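Local coordinates for Thiol:disulfide interchange protein (Klebsiella pneumoniae, PDB 6DXN) that probably acts as a periplasmic thiol-disulfide oxidoreductase of the DsbA type, passing a disulfide to substrate proteins from a redox-active CxxC pair, at residues Q21-V26 with I137-N142; A81-V86 with N130-A135. One frame throughout, in Å; residues are numbered along the deposited sequence.

Contact 1: residues Q21-V26 with I137-N142; sequences QPPPLV and IARQDN
Arg139 reaches across from its helix to Gln21, and a single hydrogen bond carries the polar part of this contact. Its NH2 donates to the backbone carbonyl O of Gln21 over 2.6 Å, nearly straight at 168° and lying in both the guanidinium plane and the carbonyl plane. The acceptor therefore sits at the edge of the flat group, where the N-H bonds point. Arginine suits the place because the backbones stay far apart, 10.1 Å between the CA atoms of Pro22 and Arg139 at their nearest, and a long donor must span the interval. With chi1 at 174° its CG stands anti to the backbone N; a bend at chi2 follows, and the rest runs extended. A weak hydrogen bond from NE to the Tyr62 hydroxyl gives the guanidinium a second hold.

Van der Waals contact comes from the proline run. CD of Pro23 lies 3.4 Å from Arg139 NH2, approaching the guanidinium obliquely, and CG follows at 3.9 Å. Proline has no backbone N-H to satisfy and offers a compact ring, which fits the buried position of Pro23.

The contact joins the lead-in to strand 25-29 of the thioredoxin-like sheet to helix 131-146. Strand 60-63 touches both sides: Pro23 packs on Glu60 and Tyr62, while Gln140, one residue beyond Arg139, touches Tyr62 from the helix.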
loop_
_atom_site.group_PDB
_atom_site.type_symbol
_atom_site.label_atom_id
_atom_site.label_comp_id
_atom_site.label_asym_id
_atom_site.label_seq_id
_atom_site.Cartn_x
_atom_site.Cartn_y
_atom_site.Cartn_z
ATOM N N GLN A 21 -14.541 2.359 10.973
ATOM C CA GLN A 21 -14.677 2.407 9.513
ATOM C C GLN A 21 -13.350 2.038 8.852
ATOM O O GLN A 21 -12.600 2.907 8.418
ATOM C CB GLN A 21 -15.159 3.793 9.074
ATOM C CG GLN A 21 -16.509 4.181 9.666
ATOM C CD GLN A 21 -17.630 3.264 9.239
ATOM O OE1 GLN A 21 -17.658 2.758 8.118
ATOM N NE2 GLN A 21 -18.589 3.062 10.130
ATOM N N PRO A 22 -13.031 0.731 8.739
ATOM C CA PRO A 22 -11.784 0.298 8.114
ATOM C C PRO A 22 -11.856 0.412 6.597
ATOM O O PRO A 22 -12.926 0.268 6.013
ATOM C CB PRO A 22 -11.685 -1.178 8.526
ATOM C CG PRO A 22 -13.128 -1.614 8.645
ATOM C CD PRO A 22 -13.863 -0.401 9.177
ATOM N N PRO A 23 -10.729 0.676 5.902
ATOM C CA PRO A 23 -10.749 0.733 4.446
ATOM C C PRO A 23 -11.342 -0.562 3.905
ATOM O O PRO A 23 -11.147 -1.634 4.478
ATOM C CB PRO A 23 -9.272 0.877 4.051
ATOM C CG PRO A 23 -8.610 1.459 5.281
ATOM C CD PRO A 23 -9.399 0.941 6.462
ATOM N N PRO A 24 -12.164 -0.507 2.842
ATOM C CA PRO A 24 -12.689 -1.730 2.247
ATOM C C PRO A 24 -11.535 -2.625 1.767
ATOM O O PRO A 24 -11.649 -3.859 1.767
ATOM C CB PRO A 24 -13.524 -1.228 1.062
ATOM C CG PRO A 24 -13.867 0.205 1.402
ATOM C CD PRO A 24 -12.704 0.714 2.225
ATOM N N LEU A 25 -10.438 -1.982 1.353
ATOM C CA LEU A 25 -9.273 -2.689 0.847
ATOM C C LEU A 25 -8.020 -1.838 1.082
ATOM O O LEU A 25 -7.917 -0.701 0.593
ATOM C CB LEU A 25 -9.470 -2.972 -0.645
ATOM C CG LEU A 25 -8.328 -3.727 -1.326
ATOM C CD1 LEU A 25 -8.216 -5.140 -0.777
ATOM C CD2 LEU A 25 -8.517 -3.749 -2.836
ATOM N N VAL A 26 -7.075 -2.403 1.838
ATOM C CA VAL A 26 -5.851 -1.697 2.150
ATOM C C VAL A 26 -4.680 -2.688 2.084
ATOM O O VAL A 26 -4.804 -3.858 2.488
ATOM C CB VAL A 26 -5.946 -0.970 3.510
ATOM C CG1 VAL A 26 -6.157 -1.927 4.675
ATOM C CG2 VAL A 26 -4.730 -0.088 3.775
ATOM N N ILE A 137 -1.674 10.970 7.212
ATOM C CA ILE A 137 -0.473 10.469 7.896
ATOM C C ILE A 137 -0.907 9.787 9.203
ATOM O O ILE A 137 -0.442 8.703 9.530
ATOM C CB ILE A 137 0.535 11.619 8.140
ATOM C CG1 ILE A 137 1.089 12.172 6.826
ATOM C CG2 ILE A 137 1.656 11.176 9.071
ATOM C CD1 ILE A 137 1.828 13.476 6.975
ATOM N N ALA A 138 -1.825 10.427 9.942
ATOM C CA ALA A 138 -2.265 9.869 11.227
ATOM C C ALA A 138 -3.089 8.595 11.001
ATOM O O ALA A 138 -2.953 7.631 11.759
ATOM C CB ALA A 138 -3.013 10.906 12.026
ATOM N N ARG A 139 -3.912 8.596 9.942
ATOM C CA ARG A 139 -4.751 7.435 9.571
ATOM C C ARG A 139 -3.864 6.206 9.317
ATOM O O ARG A 139 -4.150 5.098 9.796
ATOM C CB ARG A 139 -5.572 7.776 8.321
ATOM C CG ARG A 139 -6.388 6.632 7.726
ATOM C CD ARG A 139 -7.538 6.164 8.601
ATOM N NE ARG A 139 -8.458 5.273 7.898
ATOM C CZ ARG A 139 -9.562 4.751 8.431
ATOM N NH1 ARG A 139 -9.874 5.007 9.691
ATOM N NH2 ARG A 139 -10.352 3.977 7.700
ATOM N N GLN A 140 -2.817 6.413 8.519
ATOM C CA GLN A 140 -1.863 5.364 8.152
ATOM C C GLN A 140 -1.209 4.756 9.404
ATOM O O GLN A 140 -1.203 3.536 9.556
ATOM C CB GLN A 140 -0.845 5.937 7.161
ATOM C CG GLN A 140 -1.389 6.042 5.737
ATOM C CD GLN A 140 -0.510 6.862 4.823
ATOM O OE1 GLN A 140 0.149 6.341 3.927
ATOM N NE2 GLN A 140 -0.463 8.162 5.067
ATOM N N ASP A 141 -0.676 5.604 10.294
ATOM C CA ASP A 141 -0.005 5.159 11.525
ATOM C C ASP A 141 -0.996 4.474 12.484
ATOM O O ASP A 141 -0.689 3.442 13.095
ATOM C CB ASP A 141 0.690 6.332 12.225
ATOM C CG ASP A 141 1.830 6.968 11.441
ATOM O OD1 ASP A 141 2.400 6.284 10.554
ATOM O OD2 ASP A 141 2.141 8.150 11.722
ATOM N N ASN A 142 -2.191 5.053 12.617
ATOM C CA ASN A 142 -3.197 4.537 13.544
ATOM C C ASN A 142 -3.659 3.124 13.143
ATOM O O ASN A 142 -3.839 2.261 14.004
ATOM C CB ASN A 142 -4.414 5.463 13.614
ATOM C CG ASN A 142 -5.408 5.034 14.671
ATOM O OD1 ASN A 142 -5.025 4.696 15.790
ATOM N ND2 ASN A 142 -6.684 5.059 14.327
#

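Contact 2: residues A81-V86 with N130-A135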
loop_
_atom_site.group_PDB
_atom_site.type_symbol
_atom_site.label_atom_id
_atom_site.label_comp_id
_atom_site.label_asym_id
_atom_site.label_seq_id
_atom_site.Cartn_x
_atom_site.Cartn_y
_atom_site.Cartn_z
ATOM N N ALA A 81 1.927 12.896 -1.814
ATOM C CA ALA A 81 1.866 12.306 -3.162
ATOM C C ALA A 81 0.419 12.143 -3.646
ATOM O O ALA A 81 0.119 12.412 -4.819
ATOM C CB ALA A 81 2.572 10.970 -3.157
ATOM N N GLN A 82 -0.462 11.704 -2.739
ATOM C CA GLN A 82 -1.882 11.439 -3.043
ATOM C C GLN A 82 -2.688 12.745 -3.034
ATOM O O GLN A 82 -3.644 12.887 -3.787
ATOM C CB GLN A 82 -2.449 10.438 -2.036
ATOM C CG GLN A 82 -1.760 9.087 -2.098
ATOM C CD GLN A 82 -2.077 8.211 -0.916
ATOM O OE1 GLN A 82 -1.183 7.647 -0.291
ATOM N NE2 GLN A 82 -3.352 8.106 -0.580
ATOM N N TYR A 83 -2.293 13.681 -2.166
ATOM C CA TYR A 83 -2.945 14.991 -2.074
ATOM C C TYR A 83 -2.655 15.784 -3.353
ATOM O O TYR A 83 -3.538 16.463 -3.886
ATOM C CB TYR A 83 -2.468 15.744 -0.829
ATOM C CG TYR A 83 -2.890 17.191 -0.777
ATOM C CD1 TYR A 83 -4.146 17.557 -0.318
ATOM C CD2 TYR A 83 -2.029 18.200 -1.180
ATOM C CE1 TYR A 83 -4.540 18.885 -0.274
ATOM C CE2 TYR A 83 -2.408 19.534 -1.140
ATOM C CZ TYR A 83 -3.668 19.878 -0.684
ATOM O OH TYR A 83 -4.043 21.190 -0.642
ATOM N N ALA A 84 -1.396 15.705 -3.806
ATOM C CA ALA A 84 -0.955 16.343 -5.040
ATOM C C ALA A 84 -1.413 15.495 -6.232
ATOM O O ALA A 84 -1.330 15.925 -7.387
ATOM C CB ALA A 84 0.544 16.503 -5.032
ATOM N N GLY A 85 -1.857 14.271 -5.931
ATOM C CA GLY A 85 -2.350 13.348 -6.937
ATOM C C GLY A 85 -1.248 12.778 -7.819
ATOM O O GLY A 85 -1.560 12.189 -8.853
ATOM N N VAL A 86 0.024 12.941 -7.408
ATOM C CA VAL A 86 1.183 12.425 -8.166
ATOM C C VAL A 86 1.639 11.091 -7.561
ATOM O O VAL A 86 2.763 10.637 -7.825
ATOM C CB VAL A 86 2.352 13.431 -8.197
ATOM C CG1 VAL A 86 1.923 14.774 -8.774
ATOM C CG2 VAL A 86 2.990 13.618 -6.825
ATOM N N ASN A 130 -0.644 20.963 5.265
ATOM C CA ASN A 130 -2.055 20.765 4.891
ATOM C C ASN A 130 -2.777 19.831 5.879
ATOM O O ASN A 130 -2.285 18.760 6.268
ATOM C CB ASN A 130 -2.161 20.305 3.434
ATOM C CG ASN A 130 -3.588 20.089 2.978
ATOM O OD1 ASN A 130 -4.170 19.032 3.215
ATOM N ND2 ASN A 130 -4.132 21.060 2.264
ATOM N N PHE A 131 -3.986 20.244 6.255
ATOM C CA PHE A 131 -4.802 19.493 7.217
ATOM C C PHE A 131 -5.142 18.082 6.701
ATOM O O PHE A 131 -5.156 17.151 7.484
ATOM C CB PHE A 131 -6.054 20.290 7.611
ATOM C CG PHE A 131 -7.148 20.373 6.576
ATOM C CD1 PHE A 131 -8.151 19.412 6.538
ATOM C CD2 PHE A 131 -7.208 21.424 5.668
ATOM C CE1 PHE A 131 -9.168 19.485 5.599
ATOM C CE2 PHE A 131 -8.221 21.492 4.722
ATOM C CZ PHE A 131 -9.199 20.519 4.687
HETATM N N MSE A 132 -5.397 17.942 5.393
HETATM C CA MSE A 132 -5.764 16.632 4.822
HETATM C C MSE A 132 -4.565 15.722 4.786
HETATM O O MSE A 132 -4.691 14.520 4.980
HETATM C CB MSE A 132 -6.364 16.730 3.418
HETATM C CG MSE A 132 -7.821 17.183 3.486
HETATM SE SE MSE A 132 -8.398 17.954 1.771
HETATM C CE MSE A 132 -8.746 16.253 0.840
ATOM N N VAL A 133 -3.388 16.306 4.542
ATOM C CA VAL A 133 -2.127 15.544 4.478
ATOM C C VAL A 133 -1.842 14.936 5.859
ATOM O O VAL A 133 -1.573 13.740 5.980
ATOM C CB VAL A 133 -0.971 16.429 3.970
ATOM C CG1 VAL A 133 0.402 15.837 4.261
ATOM C CG2 VAL A 133 -1.127 16.718 2.488
ATOM N N LYS A 134 -1.975 15.762 6.895
ATOM C CA LYS A 134 -1.725 15.365 8.282
ATOM C C LYS A 134 -2.732 14.304 8.725
ATOM O O LYS A 134 -2.387 13.398 9.466
ATOM C CB LYS A 134 -1.810 16.590 9.194
ATOM C CG LYS A 134 -0.785 17.677 8.894
ATOM C CD LYS A 134 -1.138 19.021 9.524
ATOM C CE LYS A 134 -1.047 19.052 11.036
ATOM N NZ LYS A 134 0.352 18.918 11.501
ATOM N N ALA A 135 -3.982 14.446 8.273
ATOM C CA ALA A 135 -5.031 13.502 8.648
ATOM C C ALA A 135 -4.728 12.116 8.068
ATOM O O ALA A 135 -4.968 11.113 8.732
ATOM C CB ALA A 135 -6.379 14.009 8.188
#
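Asn130 OD1 accepts two backbone N-H groups from the first turn of its helix while its amide lies beside the ring of Tyr83. The sounder bond comes from Val133 N at 3.1 Å, in the plane of the amide carbonyl and directed at a lone pair; the one from Met132 N is shorter but weak, its N-H pointing well off the line at 129°. Asn130 holds the N-cap position of helix 131-146, and these are its capping bonds. Asparagine suits the position because its short side chain can fold back onto amides that have no preceding turn to bond to, and the two bonds limit how the amide can rotate.

The amide so held meets the outer half of the Tyr83 ring, with ring and amide planes 46° apart. ND2 comes within 3.2 Å of Tyr83 CZ and 2.9 Å of its OH, but the angle is poor and the approach to the hydroxyl is no hydrogen bond. OD1 lies 3.5 Å from Tyr83 CE1, and the approach to the ring is oblique.

Closer to the backbone the contact turns apolar. Tyr83 CG stands anti to its own N (chi1 170°), which carries the ring across toward the helix start, and Val133 CG2 fits against the root of the side chain, 3.7 Å from Tyr83 CB. Branched valine presents this methyl from a buried site, whereas Met132, a selenomethionine with a second conformer, makes at most a doubtful touch.

Here, among helices of the all-helical part that DsbA proteins carry inserted in the thioredoxin fold, the C-terminal part of helix 71-83 meets the beginning of helix 131-146. Tyr83 also packs on Met127 of helix 121-129, as does Ala84, and Ala81 touches helix 87-99.

From the N terminus, the chain passes through residues 21-26 into the sheet, and contact 1 brings residues 137-142 of a much later helix back to them, closing a long loop with 110 residues between its segments. Contact 2 lies wholly within that loop: 43 residues, 31 of them helical, separate residues 81-86 from residues 130-135. Helix 131-146 serves both. Its first turns bind the helical part of the protein in contact 2, and farther along it reaches the approach to strand 25-29 in contact 1. With centres about 14 Å apart, the two contacts tie the helices to the thioredoxin-like sheet through one continuous helix.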